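PDB 5GZS: GGDEF family protein from Vibrio cholerae, which is probably a membrane diguanylate cyclase, making the second messenger cyclic di-GMP, with a periplasmic portion of solute-binding modules that binds arginine. Local coordinates for residues G96-T101 with V117-H122; T79-Y84 with G136-I141. One frame throughout, in Å; residues are numbered along the deposited sequence.

Contact 1: residues G96-T101 with V117-H122; sequences GIPKGT and VEYEGH. With ARG (arginine), chain B.
Tyr119 turns its ring against the backbone of Gly96-Pro98, and this is the tightly packed half of the contact. Its CG stands between its own backbone N and carbonyl carbon (chi1 62°), which swings the phenol back across the neighbouring strand. Ile97 C and Pro98 N lie over one face of the ring, and Pro98 CA makes a CH-pi contact 4.0 Å from the ring centroid. The proline ring runs beside the phenol, its CG 3.8 Å from Tyr119 CZ, while Gly96 CA meets the ring at its edge. Beneath this cover the strands pair in parallel: Ile97 N donates to Val117 O at 3.1 Å and Ile97 O accepts Tyr119 N at 3.2 Å. The pairing fades where the strands end, in a weak bond from Lys99 N to Tyr119 O.

Beyond that point the contact is looser, solvent-facing and charged. The aliphatic part of Lys99 passes across Glu118, CB lying 3.4 Å from Glu118 CG, but the chain then bends at chi3 (76°) and carries NZ to Glu120 OE2, a salt bridge of 3.1 Å. The carboxylate of Glu118 stays several ångströms from that ammonium group.

A type II turn from Pro98 to Thr101 follows, with Gly100 taking its positive phi. Thr101 OG1 donates to Pro98 O at 2.8 Å and also caps Tyr103 N, while Thr101 CA approaches the carboxylate O of the bound arginine at 3.4 Å. The strands belong to a beta-alpha-beta crossover, 94-98, 103-110 and 115-119. Ile97 packs on Leu107 of the crossover helix; on the other face Tyr119 lies against helix 121-129, and its OH is hydrogen-bonded to Asp139 on the adjacent strand 137-140.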
loop_
_atom_site.group_PDB
_atom_site.type_symbol
_atom_site.label_atom_id
_atom_site.label_comp_id
_atom_site.label_asym_id
_atom_site.label_seq_id
_atom_site.Cartn_x
_atom_site.Cartn_y
_atom_site.Cartn_z
ATOM N N GLY A 96 -15.440 17.928 8.980
ATOM C CA GLY A 96 -15.972 18.392 10.249
ATOM C C GLY A 96 -15.514 17.455 11.353
ATOM O O GLY A 96 -15.454 16.231 11.168
ATOM N N ILE A 97 -15.172 18.029 12.497
ATOM C CA ILE A 97 -14.628 17.243 13.589
ATOM C C ILE A 97 -15.286 17.633 14.898
ATOM O O ILE A 97 -15.273 18.814 15.282
ATOM C CB ILE A 97 -13.093 17.418 13.729
ATOM C CG1 ILE A 97 -12.362 17.020 12.439
ATOM C CG2 ILE A 97 -12.566 16.616 14.916
ATOM C CD1 ILE A 97 -12.279 15.515 12.190
ATOM N N PRO A 98 -15.860 16.640 15.599
ATOM C CA PRO A 98 -16.459 16.874 16.916
ATOM C C PRO A 98 -15.390 17.376 17.866
ATOM O O PRO A 98 -14.277 16.847 17.886
ATOM C CB PRO A 98 -16.967 15.495 17.344
ATOM C CG PRO A 98 -16.839 14.627 16.151
ATOM C CD PRO A 98 -15.788 15.212 15.277
ATOM N N LYS A 99 -15.715 18.398 18.634
ATOM C CA LYS A 99 -14.707 19.028 19.459
ATOM C C LYS A 99 -14.549 18.213 20.746
ATOM O O LYS A 99 -15.522 17.657 21.263
ATOM C CB LYS A 99 -15.088 20.484 19.738
ATOM C CG LYS A 99 -14.482 21.054 20.996
ATOM C CD LYS A 99 -15.378 22.103 21.588
ATOM C CE LYS A 99 -16.445 21.281 22.223
ATOM N NZ LYS A 99 -17.608 21.818 22.972
ATOM N N GLY A 100 -13.317 18.114 21.234
ATOM C CA GLY A 100 -13.011 17.320 22.410
ATOM C C GLY A 100 -12.697 15.860 22.111
ATOM O O GLY A 100 -12.258 15.111 22.994
ATOM N N THR A 101 -12.925 15.439 20.870
ATOM C CA THR A 101 -12.758 14.025 20.560
ATOM C C THR A 101 -11.337 13.693 20.179
ATOM O O THR A 101 -10.511 14.563 19.928
ATOM C CB THR A 101 -13.666 13.539 19.403
ATOM O OG1 THR A 101 -13.290 14.191 18.183
ATOM C CG2 THR A 101 -15.134 13.778 19.718
ATOM N N VAL A 117 -12.601 21.293 10.688
ATOM C CA VAL A 117 -13.391 22.424 11.173
ATOM C C VAL A 117 -14.286 21.936 12.309
ATOM O O VAL A 117 -15.149 21.067 12.115
ATOM C CB VAL A 117 -14.259 23.050 10.080
ATOM C CG1 VAL A 117 -14.896 24.344 10.595
ATOM C CG2 VAL A 117 -13.446 23.291 8.828
ATOM N N GLU A 118 -14.021 22.456 13.502
ATOM C CA GLU A 118 -14.647 21.967 14.722
ATOM C C GLU A 118 -16.103 22.387 14.838
ATOM O O GLU A 118 -16.492 23.464 14.386
ATOM C CB GLU A 118 -13.866 22.443 15.949
ATOM C CG GLU A 118 -14.732 22.715 17.169
ATOM C CD GLU A 118 -13.977 23.436 18.269
ATOM O OE1 GLU A 118 -12.894 22.955 18.662
ATOM O OE2 GLU A 118 -14.468 24.483 18.741
ATOM N N TYR A 119 -16.901 21.524 15.455
ATOM C CA TYR A 119 -18.309 21.818 15.682
ATOM C C TYR A 119 -18.769 21.323 17.053
ATOM O O TYR A 119 -18.024 20.636 17.766
ATOM C CB TYR A 119 -19.175 21.212 14.560
ATOM C CG TYR A 119 -19.128 19.698 14.433
ATOM C CD1 TYR A 119 -19.746 18.879 15.381
ATOM C CD2 TYR A 119 -18.504 19.085 13.350
ATOM C CE1 TYR A 119 -19.714 17.511 15.277
ATOM C CE2 TYR A 119 -18.476 17.704 13.236
ATOM C CZ TYR A 119 -19.086 16.922 14.208
ATOM O OH TYR A 119 -19.076 15.545 14.128
ATOM N N GLU A 120 -19.996 21.686 17.423
ATOM C CA GLU A 120 -20.598 21.211 18.665
ATOM C C GLU A 120 -21.991 20.631 18.460
ATOM O O GLU A 120 -22.948 21.377 18.231
ATOM C CB GLU A 120 -20.682 22.332 19.684
ATOM C CG GLU A 120 -19.359 22.725 20.286
ATOM C CD GLU A 120 -19.560 23.487 21.573
ATOM O OE1 GLU A 120 -20.521 23.159 22.310
ATOM O OE2 GLU A 120 -18.770 24.419 21.841
ATOM N N GLY A 121 -22.101 19.304 18.564
ATOM C CA GLY A 121 -23.384 18.624 18.535
ATOM C C GLY A 121 -23.881 18.346 17.127
ATOM O O GLY A 121 -23.230 18.746 16.156
ATOM N N HIS A 122 -25.042 17.683 17.032
ATOM C CA HIS A 122 -25.550 17.122 15.773
ATOM C C HIS A 122 -26.073 18.192 14.834
ATOM O O HIS A 122 -25.932 18.063 13.619
ATOM C CB HIS A 122 -26.642 16.078 16.054
ATOM C CG HIS A 122 -27.542 15.783 14.887
ATOM N ND1 HIS A 122 -28.835 16.259 14.808
ATOM C CD2 HIS A 122 -27.352 15.035 13.775
ATOM C CE1 HIS A 122 -29.397 15.832 13.690
ATOM N NE2 HIS A 122 -28.517 15.091 13.043
HETATM N N ARG B . -14.306 7.838 21.648
HETATM C CA ARG B . -13.840 9.093 21.076
HETATM C C ARG B . -13.367 10.044 22.169
HETATM O O ARG B . -12.557 10.939 21.935
HETATM C CB ARG B . -14.941 9.740 20.254
HETATM C CG ARG B . -16.157 10.152 21.061
HETATM C CD ARG B . -17.284 10.457 20.099
HETATM N NE ARG B . -18.463 10.956 20.775
HETATM C CZ ARG B . -19.291 10.196 21.478
HETATM N NH1 ARG B . -19.061 8.894 21.611
HETATM N NH2 ARG B . -20.341 10.750 22.061
HETATM O OXT ARG B . -13.785 9.937 23.316
#

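Contact 2: residues T79-Y84 with G136-I141; sequences TYLYSY and GVVDAI
Tyr82 joins the opposing strand through both its backbone and its phenol. Its N-H points almost straight at Val137 O, 2.7 Å away, and its own carbonyl accepts Val137 N at 3.0 Å. Two residues back along its strand, Tyr80 pairs with Asp139 in the same way: Tyr80 N donates to Asp139 O at 2.9 Å, and Asp139 N returns to Tyr80 O at 3.0 Å. With CG anti to the carbonyl carbon (chi1 -59°), the ring of Tyr82 extends along the partner strand, CE2 passing 3.8 Å from Asp139 CB, until OH donates to Ala140 O at 2.7 Å from above the carbonyl plane. The ring and the Asp139 carboxylate stand nearly perpendicular.

Strand 79-83 is the antiparallel member of an otherwise largely parallel sheet, as in the second lobe of type II periplasmic binding proteins. Its other edge is satisfied as well: Thr79, Leu81 and Ser83 bond through their backbones to Leu157, Gln155 and Asp153. On the face carrying the two tyrosines, Tyr80 runs beside Ile141, presenting its ring edge, and its OH is bonded to Gln203 of helix 189-218. The reverse face is apolar where Leu81 CD1 meets Val138 CG2 at 4.1 Å. Thr79 OG1 on that face is shared between Glu77 O and Tyr103 OH, and Ser83 OG is bonded to Leu87 N. Asp139 OD1 accepts Ala140 N at 2.7 Å, tying down the backbone of a residue whose side chain borders the arginine pocket.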
loop_
_atom_site.group_PDB
_atom_site.type_symbol
_atom_site.label_atom_id
_atom_site.label_comp_id
_atom_site.label_asym_id
_atom_site.label_seq_id
_atom_site.Cartn_x
_atom_site.Cartn_y
_atom_site.Cartn_z
ATOM N N THR A 79 -17.459 4.091 14.086
ATOM C CA THR A 79 -17.033 5.422 13.703
ATOM C C THR A 79 -17.173 5.616 12.201
ATOM O O THR A 79 -16.709 4.790 11.412
ATOM C CB THR A 79 -15.578 5.689 14.138
ATOM O OG1 THR A 79 -15.506 5.691 15.574
ATOM C CG2 THR A 79 -15.081 7.051 13.607
ATOM N N TYR A 80 -17.829 6.709 11.811
ATOM C CA TYR A 80 -18.247 6.876 10.420
ATOM C C TYR A 80 -17.797 8.206 9.823
ATOM O O TYR A 80 -17.693 9.239 10.527
ATOM C CB TYR A 80 -19.787 6.754 10.284
ATOM C CG TYR A 80 -20.396 5.478 10.861
ATOM C CD1 TYR A 80 -20.746 5.405 12.215
ATOM C CD2 TYR A 80 -20.652 4.377 10.054
ATOM C CE1 TYR A 80 -21.300 4.276 12.753
ATOM C CE2 TYR A 80 -21.221 3.225 10.577
ATOM C CZ TYR A 80 -21.533 3.183 11.941
ATOM O OH TYR A 80 -22.079 2.060 12.498
ATOM N N LEU A 81 -17.518 8.158 8.517
ATOM C CA LEU A 81 -17.481 9.360 7.690
ATOM C C LEU A 81 -18.901 9.613 7.195
ATOM O O LEU A 81 -19.450 8.804 6.431
ATOM C CB LEU A 81 -16.523 9.206 6.498
ATOM C CG LEU A 81 -16.546 10.366 5.484
ATOM C CD1 LEU A 81 -16.094 11.706 6.110
ATOM C CD2 LEU A 81 -15.703 10.009 4.294
ATOM N N TYR A 82 -19.510 10.705 7.642
ATOM C CA TYR A 82 -20.809 11.088 7.102
ATOM C C TYR A 82 -20.641 12.038 5.908
ATOM O O TYR A 82 -19.909 13.031 5.970
ATOM C CB TYR A 82 -21.674 11.747 8.174
ATOM C CG TYR A 82 -21.935 10.876 9.365
ATOM C CD1 TYR A 82 -23.033 10.019 9.396
ATOM C CD2 TYR A 82 -21.085 10.908 10.458
ATOM C CE1 TYR A 82 -23.275 9.218 10.488
ATOM C CE2 TYR A 82 -21.311 10.120 11.551
ATOM C CZ TYR A 82 -22.399 9.267 11.564
ATOM O OH TYR A 82 -22.615 8.494 12.674
ATOM N N SER A 83 -21.332 11.752 4.821
ATOM C CA SER A 83 -21.136 12.569 3.635
ATOM C C SER A 83 -22.264 12.384 2.644
ATOM O O SER A 83 -22.852 11.307 2.512
ATOM C CB SER A 83 -19.787 12.252 2.962
ATOM O OG SER A 83 -19.721 10.919 2.451
ATOM N N TYR A 84 -22.572 13.474 1.965
ATOM C CA TYR A 84 -23.550 13.457 0.903
ATOM C C TYR A 84 -22.899 12.691 -0.235
ATOM O O TYR A 84 -21.869 13.121 -0.762
ATOM C CB TYR A 84 -23.961 14.898 0.518
ATOM C CG TYR A 84 -24.997 15.480 1.459
ATOM C CD1 TYR A 84 -26.247 14.883 1.577
ATOM C CD2 TYR A 84 -24.731 16.605 2.242
ATOM C CE1 TYR A 84 -27.211 15.377 2.437
ATOM C CE2 TYR A 84 -25.706 17.123 3.115
ATOM C CZ TYR A 84 -26.946 16.493 3.202
ATOM O OH TYR A 84 -27.944 16.946 4.046
ATOM N N GLY A 136 -17.399 16.582 4.614
ATOM C CA GLY A 136 -17.760 15.406 5.379
ATOM C C GLY A 136 -17.410 15.494 6.853
ATOM O O GLY A 136 -16.450 16.148 7.258
ATOM N N VAL A 137 -18.195 14.804 7.663
ATOM C CA VAL A 137 -17.999 14.824 9.097
ATOM C C VAL A 137 -17.591 13.441 9.602
ATOM O O VAL A 137 -18.148 12.418 9.179
ATOM C CB VAL A 137 -19.283 15.288 9.808
ATOM C CG1 VAL A 137 -19.494 14.551 11.142
ATOM C CG2 VAL A 137 -19.291 16.811 9.954
ATOM N N VAL A 138 -16.599 13.409 10.485
ATOM C CA VAL A 138 -16.227 12.162 11.121
ATOM C C VAL A 138 -16.810 12.119 12.533
ATOM O O VAL A 138 -16.459 12.943 13.372
ATOM C CB VAL A 138 -14.691 11.973 11.155
ATOM C CG1 VAL A 138 -14.304 10.869 12.117
ATOM C CG2 VAL A 138 -14.172 11.658 9.755
ATOM N N ASP A 139 -17.707 11.172 12.793
ATOM C CA ASP A 139 -18.296 11.064 14.126
ATOM C C ASP A 139 -18.805 9.658 14.458
ATOM O O ASP A 139 -18.868 8.769 13.595
ATOM C CB ASP A 139 -19.430 12.071 14.276
ATOM C CG ASP A 139 -19.617 12.543 15.719
ATOM O OD1 ASP A 139 -18.948 12.009 16.640
ATOM O OD2 ASP A 139 -20.451 13.451 15.928
ATOM N N ALA A 140 -19.174 9.467 15.720
ATOM C CA ALA A 140 -19.535 8.143 16.240
ATOM C C ALA A 140 -20.942 7.703 15.863
ATOM O O ALA A 140 -21.697 8.443 15.240
ATOM C CB ALA A 140 -19.391 8.125 17.730
ATOM N N ILE A 141 -21.282 6.486 16.283
ATOM C CA ILE A 141 -22.587 5.870 16.038
ATOM C C ILE A 141 -23.736 6.731 16.560
ATOM O O ILE A 141 -24.841 6.670 16.031
ATOM C CB ILE A 141 -22.653 4.437 16.670
ATOM C CG1 ILE A 141 -23.918 3.687 16.240
ATOM C CG2 ILE A 141 -22.554 4.499 18.176
ATOM C CD1 ILE A 141 -23.929 2.239 16.661
#

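Contact 2 is buried throughout, whereas contact 1 is buried only where its strands pair and opens to solvent at its charged end. Both belong to one continuous sheet: Gly96 bonds through its backbone to Gly136 and Val138, so strand 94-98 lies between 115-119 and 137-140, with 79-83 next in order. The same helix, 103-110, covers Ile97 of one contact and Val138 of the other. Chemistry follows position: contact 1 pairs in parallel and finishes in a salt bridge at the surface, while contact 2 pairs antiparallel through four backbone bonds, to which the phenol of Tyr82 adds one more, and its carboxylate, Asp139, is buried. Each supplies one residue of the arginine pocket, Thr101 and Ala140.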